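Local coordinates for carbohydrate binding protein (Flavobacterium johnsoniae, PDB 3HZB) that binds calcium through a betagamma-crystallin domain, the part described here, within a longer protein that probably binds carbohydrate, at residues 25-28 against 29-32; 50-54 against 55-59. One frame throughout, in Å; residues are numbered along the deposited sequence.

Interaction 1: 25-28 against 29-32; sequences LARL and NSLG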
ATOM      1  N   LEU B  25     -22.022  -2.587   8.605  1.00 12.99           N
ATOM      2  CA  LEU B  25     -22.139  -3.858   7.900  1.00 12.37           C
ATOM      3  C   LEU B  25     -23.145  -3.793   6.750  1.00 12.45           C
ATOM      4  O   LEU B  25     -22.937  -4.390   5.700  1.00 12.52           O
ATOM      5  CB  LEU B  25     -22.516  -4.973   8.879  1.00 10.55           C
ATOM      6  CG  LEU B  25     -22.548  -6.395   8.306  1.00 11.78           C
ATOM      7  CD1 LEU B  25     -21.220  -6.734   7.633  1.00 10.04           C
ATOM      8  CD2 LEU B  25     -22.836  -7.373   9.433  1.00 10.70           C
ATOM      9  N   ALA B  26     -24.234  -3.060   6.947  1.00 13.46           N
ATOM     10  CA  ALA B  26     -25.237  -2.928   5.904  1.00 12.95           C
ATOM     11  C   ALA B  26     -24.603  -2.355   4.642  1.00 13.48           C
ATOM     12  O   ALA B  26     -24.799  -2.887   3.546  1.00 13.23           O
ATOM     13  CB  ALA B  26     -26.378  -2.026   6.377  1.00 14.17           C
ATOM     14  N   ARG B  27     -23.827  -1.283   4.789  1.00 12.61           N
ATOM     15  CA  ARG B  27     -23.195  -0.673   3.627  1.00 12.18           C
ATOM     16  C   ARG B  27     -22.151  -1.596   3.008  1.00 13.37           C
ATOM     17  O   ARG B  27     -22.011  -1.637   1.785  1.00 12.63           O
ATOM     18  CB  ARG B  27     -22.562   0.676   3.985  1.00 13.82           C
ATOM     19  CG  ARG B  27     -22.219   1.507   2.753  1.00 15.39           C
ATOM     20  CD  ARG B  27     -21.703   2.897   3.116  1.00 16.78           C
ATOM     21  NE  ARG B  27     -21.410   3.678   1.916  1.00 15.89           N
ATOM     22  CZ  ARG B  27     -20.808   4.864   1.916  1.00 18.73           C
ATOM     23  NH1 ARG B  27     -20.427   5.424   3.058  1.00 16.08           N
ATOM     24  NH2 ARG B  27     -20.587   5.490   0.767  1.00 20.05           N
ATOM     25  N   LEU B  28     -21.421  -2.337   3.839  1.00 12.54           N
ATOM     26  CA  LEU B  28     -20.427  -3.267   3.312  1.00 12.20           C
ATOM     27  C   LEU B  28     -21.157  -4.323   2.481  1.00 10.88           C
ATOM     28  O   LEU B  28     -20.718  -4.681   1.389  1.00 11.52           O
ATOM     29  CB  LEU B  28     -19.644  -3.942   4.450  1.00 12.59           C
ATOM     30  CG  LEU B  28     -18.663  -3.055   5.228  1.00 14.35           C
ATOM     31  CD1 LEU B  28     -17.966  -3.873   6.301  1.00 14.34           C
ATOM     32  CD2 LEU B  28     -17.635  -2.465   4.272  1.00 15.19           C
ATOM     33  N   ASN B  29     -22.288  -4.802   2.992  1.00 11.58           N
ATOM     34  CA  ASN B  29     -23.072  -5.811   2.285  1.00 11.11           C
ATOM     35  C   ASN B  29     -23.625  -5.282   0.964  1.00 12.44           C
ATOM     36  O   ASN B  29     -23.815  -6.051   0.019  1.00 12.01           O
ATOM     37  CB  ASN B  29     -24.228  -6.300   3.159  1.00 10.24           C
ATOM     38  CG  ASN B  29     -23.822  -7.420   4.107  1.00 10.50           C
ATOM     39  OD1 ASN B  29     -22.633  -7.688   4.329  1.00 13.23           O
ATOM     40  ND2 ASN B  29     -24.817  -8.077   4.682  1.00  6.21           N
ATOM     41  N   SER B  30     -23.880  -3.977   0.888  1.00 11.23           N
ATOM     42  CA  SER B  30     -24.414  -3.399  -0.342  1.00 14.36           C
ATOM     43  C   SER B  30     -23.354  -3.448  -1.435  1.00 15.21           C
ATOM     44  O   SER B  30     -23.660  -3.264  -2.613  1.00 16.21           O
ATOM     45  CB  SER B  30     -24.882  -1.951  -0.122  1.00 12.37           C
ATOM     46  OG  SER B  30     -23.799  -1.040  -0.089  1.00 14.45           O
ATOM     47  N   LEU B  31     -22.110  -3.706  -1.032  1.00 15.45           N
ATOM     48  CA  LEU B  31     -20.983  -3.812  -1.956  1.00 15.63           C
ATOM     49  C   LEU B  31     -20.636  -5.283  -2.157  1.00 15.63           C
ATOM     50  O   LEU B  31     -19.735  -5.615  -2.926  1.00 15.77           O
ATOM     51  CB  LEU B  31     -19.756  -3.085  -1.398  1.00 15.83           C
ATOM     52  CG  LEU B  31     -19.891  -1.580  -1.171  1.00 16.55           C
ATOM     53  CD1 LEU B  31     -18.644  -1.043  -0.481  1.00 17.26           C
ATOM     54  CD2 LEU B  31     -20.112  -0.895  -2.511  1.00 17.95           C
ATOM     55  N   GLY B  32     -21.349  -6.158  -1.450  1.00 15.21           N
ATOM     56  CA  GLY B  32     -21.098  -7.587  -1.560  1.00 13.59           C
ATOM     57  C   GLY B  32     -20.049  -8.079  -0.575  1.00 14.24           C
ATOM     58  O   GLY B  32     -19.702  -9.264  -0.556  1.00 11.95           O
TER

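Interaction 2: 50-54 against 55-59; sequences ILYQD and DNFGG. With CA (calcium ion), chain M.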
ATOM      1  N   ILE B  50     -10.102   2.736   9.228  1.00 14.01           N
ATOM      2  CA  ILE B  50     -10.192   2.433  10.646  1.00 13.46           C
ATOM      3  C   ILE B  50     -11.105   1.214  10.705  1.00 13.63           C
ATOM      4  O   ILE B  50     -12.269   1.290  10.303  1.00 12.08           O
ATOM      5  CB  ILE B  50     -10.866   3.559  11.449  1.00 13.05           C
ATOM      6  CG1 ILE B  50     -10.144   4.892  11.217  1.00 14.10           C
ATOM      7  CG2 ILE B  50     -10.885   3.180  12.919  1.00 11.05           C
ATOM      8  CD1 ILE B  50      -8.680   4.880  11.613  1.00 16.83           C
ATOM      9  N   LEU B  51     -10.580   0.094  11.189  1.00 12.36           N
ATOM     10  CA  LEU B  51     -11.372  -1.128  11.270  1.00 13.27           C
ATOM     11  C   LEU B  51     -12.012  -1.261  12.641  1.00 14.03           C
ATOM     12  O   LEU B  51     -11.435  -0.847  13.645  1.00 15.24           O
ATOM     13  CB  LEU B  51     -10.488  -2.353  11.017  1.00 13.89           C
ATOM     14  CG  LEU B  51      -9.573  -2.331   9.787  1.00 14.50           C
ATOM     15  CD1 LEU B  51      -8.823  -3.654   9.706  1.00 14.92           C
ATOM     16  CD2 LEU B  51     -10.387  -2.100   8.523  1.00 13.63           C
ATOM     17  N   TYR B  52     -13.206  -1.841  12.673  1.00 12.73           N
ATOM     18  CA  TYR B  52     -13.926  -2.056  13.923  1.00 12.99           C
ATOM     19  C   TYR B  52     -14.329  -3.526  14.035  1.00 14.05           C
ATOM     20  O   TYR B  52     -14.742  -4.147  13.053  1.00 11.71           O
ATOM     21  CB  TYR B  52     -15.179  -1.177  13.974  1.00 14.27           C
ATOM     22  CG  TYR B  52     -14.889   0.308  13.983  1.00 14.28           C
ATOM     23  CD1 TYR B  52     -14.760   1.009  15.184  1.00 14.49           C
ATOM     24  CD2 TYR B  52     -14.720   1.010  12.791  1.00 15.13           C
ATOM     25  CE1 TYR B  52     -14.469   2.378  15.193  1.00 14.97           C
ATOM     26  CE2 TYR B  52     -14.426   2.375  12.788  1.00 14.80           C
ATOM     27  CZ  TYR B  52     -14.302   3.052  13.994  1.00 15.29           C
ATOM     28  OH  TYR B  52     -14.007   4.397  13.991  1.00 14.96           O
ATOM     29  N   GLN B  53     -14.209  -4.079  15.236  1.00 13.86           N
ATOM     30  CA  GLN B  53     -14.573  -5.466  15.459  1.00 14.20           C
ATOM     31  C   GLN B  53     -16.079  -5.670  15.313  1.00 14.49           C
ATOM     32  O   GLN B  53     -16.519  -6.655  14.751  1.00 12.32           O
ATOM     33  CB  GLN B  53     -14.146  -5.916  16.862  1.00 17.22           C
ATOM     34  CG  GLN B  53     -12.651  -6.119  17.065  1.00 16.74           C
ATOM     35  CD  GLN B  53     -12.127  -7.383  16.402  1.00 18.48           C
ATOM     36  OE1 GLN B  53     -12.788  -8.425  16.411  1.00 17.98           O
ATOM     37  NE2 GLN B  53     -10.926  -7.303  15.847  1.00 18.75           N
ATOM     38  N   ASP B  54     -16.875  -4.733  15.805  1.00 13.95           N
ATOM     39  CA  ASP B  54     -18.319  -4.903  15.725  1.00 15.46           C
ATOM     40  C   ASP B  54     -18.974  -3.964  14.729  1.00 14.46           C
ATOM     41  O   ASP B  54     -18.341  -3.036  14.230  1.00 15.21           O
ATOM     42  CB  ASP B  54     -18.939  -4.709  17.115  1.00 16.64           C
ATOM     43  CG  ASP B  54     -18.347  -5.649  18.154  1.00 20.14           C
ATOM     44  OD1 ASP B  54     -17.978  -6.785  17.789  1.00 19.09           O
ATOM     45  OD2 ASP B  54     -18.263  -5.260  19.340  1.00 20.65           O
ATOM     46  N   ASP B  55     -20.246  -4.217  14.436  1.00 14.52           N
ATOM     47  CA  ASP B  55     -20.986  -3.382  13.498  1.00 14.45           C
ATOM     48  C   ASP B  55     -21.219  -2.015  14.136  1.00 13.20           C
ATOM     49  O   ASP B  55     -21.072  -1.848  15.347  1.00 12.44           O
ATOM     50  CB  ASP B  55     -22.327  -4.039  13.149  1.00 15.58           C
ATOM     51  CG  ASP B  55     -23.037  -3.361  11.986  1.00 16.46           C
ATOM     52  OD1 ASP B  55     -22.411  -2.536  11.291  1.00 15.37           O
ATOM     53  OD2 ASP B  55     -24.227  -3.670  11.755  1.00 17.34           O
ATOM     54  N   ASN B  56     -21.564  -1.039  13.308  1.00 13.24           N
ATOM     55  CA  ASN B  56     -21.832   0.306  13.782  1.00 14.80           C
ATOM     56  C   ASN B  56     -20.660   0.911  14.544  1.00 15.50           C
ATOM     57  O   ASN B  56     -20.843   1.668  15.502  1.00 14.51           O
ATOM     58  CB  ASN B  56     -23.099   0.298  14.637  1.00 16.89           C
ATOM     59  CG  ASN B  56     -24.291  -0.245  13.879  1.00 17.76           C
ATOM     60  OD1 ASN B  56     -24.572   0.191  12.761  1.00 19.74           O
ATOM     61  ND2 ASN B  56     -24.994  -1.203  14.474  1.00 20.01           N
ATOM     62  N   PHE B  57     -19.455   0.551  14.106  1.00 13.04           N
ATOM     63  CA  PHE B  57     -18.215   1.072  14.663  1.00 14.83           C
ATOM     64  C   PHE B  57     -18.030   0.789  16.150  1.00 15.60           C
ATOM     65  O   PHE B  57     -17.481   1.609  16.896  1.00 15.14           O
ATOM     66  CB  PHE B  57     -18.161   2.569  14.355  1.00 14.59           C
ATOM     67  CG  PHE B  57     -18.732   2.905  13.001  1.00 14.50           C
ATOM     68  CD1 PHE B  57     -19.848   3.725  12.880  1.00 14.64           C
ATOM     69  CD2 PHE B  57     -18.206   2.317  11.850  1.00 14.04           C
ATOM     70  CE1 PHE B  57     -20.441   3.951  11.633  1.00 16.66           C
ATOM     71  CE2 PHE B  57     -18.790   2.536  10.603  1.00 15.22           C
ATOM     72  CZ  PHE B  57     -19.911   3.354  10.494  1.00 14.93           C
ATOM     73  N   GLY B  58     -18.480  -0.389  16.573  1.00 15.27           N
ATOM     74  CA  GLY B  58     -18.353  -0.772  17.965  1.00 17.54           C
ATOM     75  C   GLY B  58     -17.177  -1.697  18.199  1.00 17.01           C
ATOM     76  O   GLY B  58     -16.602  -2.227  17.246  1.00 17.08           O
ATOM     77  N   GLY B  59     -16.814  -1.892  19.464  1.00 16.44           N
ATOM     78  CA  GLY B  59     -15.702  -2.765  19.795  1.00 15.82           C
ATOM     79  C   GLY B  59     -14.325  -2.189  19.500  1.00 17.26           C
ATOM     80  O   GLY B  59     -14.179  -0.992  19.241  1.00 16.22           O
TER
HETATM   81 CA    CA M 108     -16.831  -8.979  13.913  1.00 14.02          CA
HETATM   82  O   HOH W   1     -15.086  -9.597  15.815  1.00 16.69           O
HETATM   83  O   HOH W   2     -18.313  -8.818  16.194  1.00 17.90           O
HETATM   84  O   HOH W   3     -17.916 -11.291  15.093  1.00 29.71           O

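Interaction 1: 25-28 against 29-32
A Schellman motif closes the short helix 25-29 of this betagamma-crystallin domain, and the contact between 25-28 and 29-32 is the local network in which that helix ends. Two α-helical bonds lead into it, Asn29 N to Leu25 O (2.8 Å) and the more bent Ser30 N to Ala26 O (3.0 Å). Leu31 N then reaches back to Leu28 O over 3.0 Å, arriving from well above the carbonyl plane, while Gly32 N bonds to Asn29 O in a type I turn. Gly32 is the first residue to abandon helical backbone angles, and its phi of 89° leaves no room for a side chain beside the preceding carbonyl O. With chi1 at 78°, Ser30 OG sits between its own N and carbonyl carbon and donates to Arg27 O at 2.7 Å; Ser30 N adds a weak bond. Leu31 lies along the same side, its CG 3.6 Å from Arg27 O, and packs with Leu28 on Tyr23. The extended Arg27 chain carries NH1 to a hydrogen bond with Asp22 O and makes a cation-pi contact with Tyr23. Carbonyls of the last turn thus find donors in the chain reversal, and that of Arg27 draws on both backbone and hydroxyl of Ser30.

Interaction 2: 50-54 against 55-59
Tyr52 and Phe57 each hold CG beside the backbone N and roughly anti to the carbonyl carbon (chi1 -64° and -37°), and these torsions bring the two rings together across the turn. Phe57 CB lies 3.7 Å from the centroid of the Tyr52 ring, almost on the ring normal, a CH-pi contact over the face. Beyond it the edge of the Phe57 ring is directed at the same Tyr52 ring, giving a T-shaped pair with centroids 5.4 Å apart and planes at 66°. The Phe57 backbone is close as well, its O 3.3 Å from Tyr52 CD1. With Gly59 two residues beyond Phe57, this is the folded hairpin characteristic of the betagamma-crystallin Greek key.

Asp54 N donates to Gly58 O at 2.9 Å, from above the carbonyl plane, and draws the two arms together. Asp54 OD2 rests 3.6 Å from Gly59 CA. At the bend Asn56 N bonds to Asp55 OD1 (2.7 Å), again from above the plane of the acceptor group.

Where the chain turns its corner, Gln53 O binds calcium at 2.5 Å. Gln53 OE1 accepts from a calcium-bound water at 2.6 Å, and Asp54 OD1 accepts from another, a second shell that positions two of the three metal waters. Asp36 OD1, Lys78 O and Ser80 OG complete the site.

Strand 81-86 runs beside the hairpin: Ser81 OG bonds to both Asp54 O and Phe57 N, tying the fold of the turn together, and Arg83 meets Tyr52 OH. On the other flank of strand 47-52, the chain emerging from the hairpin becomes strand 60-64, where Ser61 touches Tyr52 and Ala60 is hydrogen-bonded to the backbone of Gln53.

Overall arrangement
Interactions 1 and 2 come one after the other along the chain, with centres about 14 Å apart, yet they touch directly. A probable hydrogen bond of 2.7 Å joins Leu25 N, in the first turn of helix 25-29, to Asp55 OD1 in the hairpin 50-59. The carboxylate thus faces the amino end of the helix, which would probably stabilise its negative charge. The calcium bound by Gln53 lies close to both: Gln53 of interaction 2 is a direct ligand, whereas interaction 1 only borders the site, the Leu25 side chain being about 8 Å from that calcium and about 5 Å from the side chain of Ser80, another ligand.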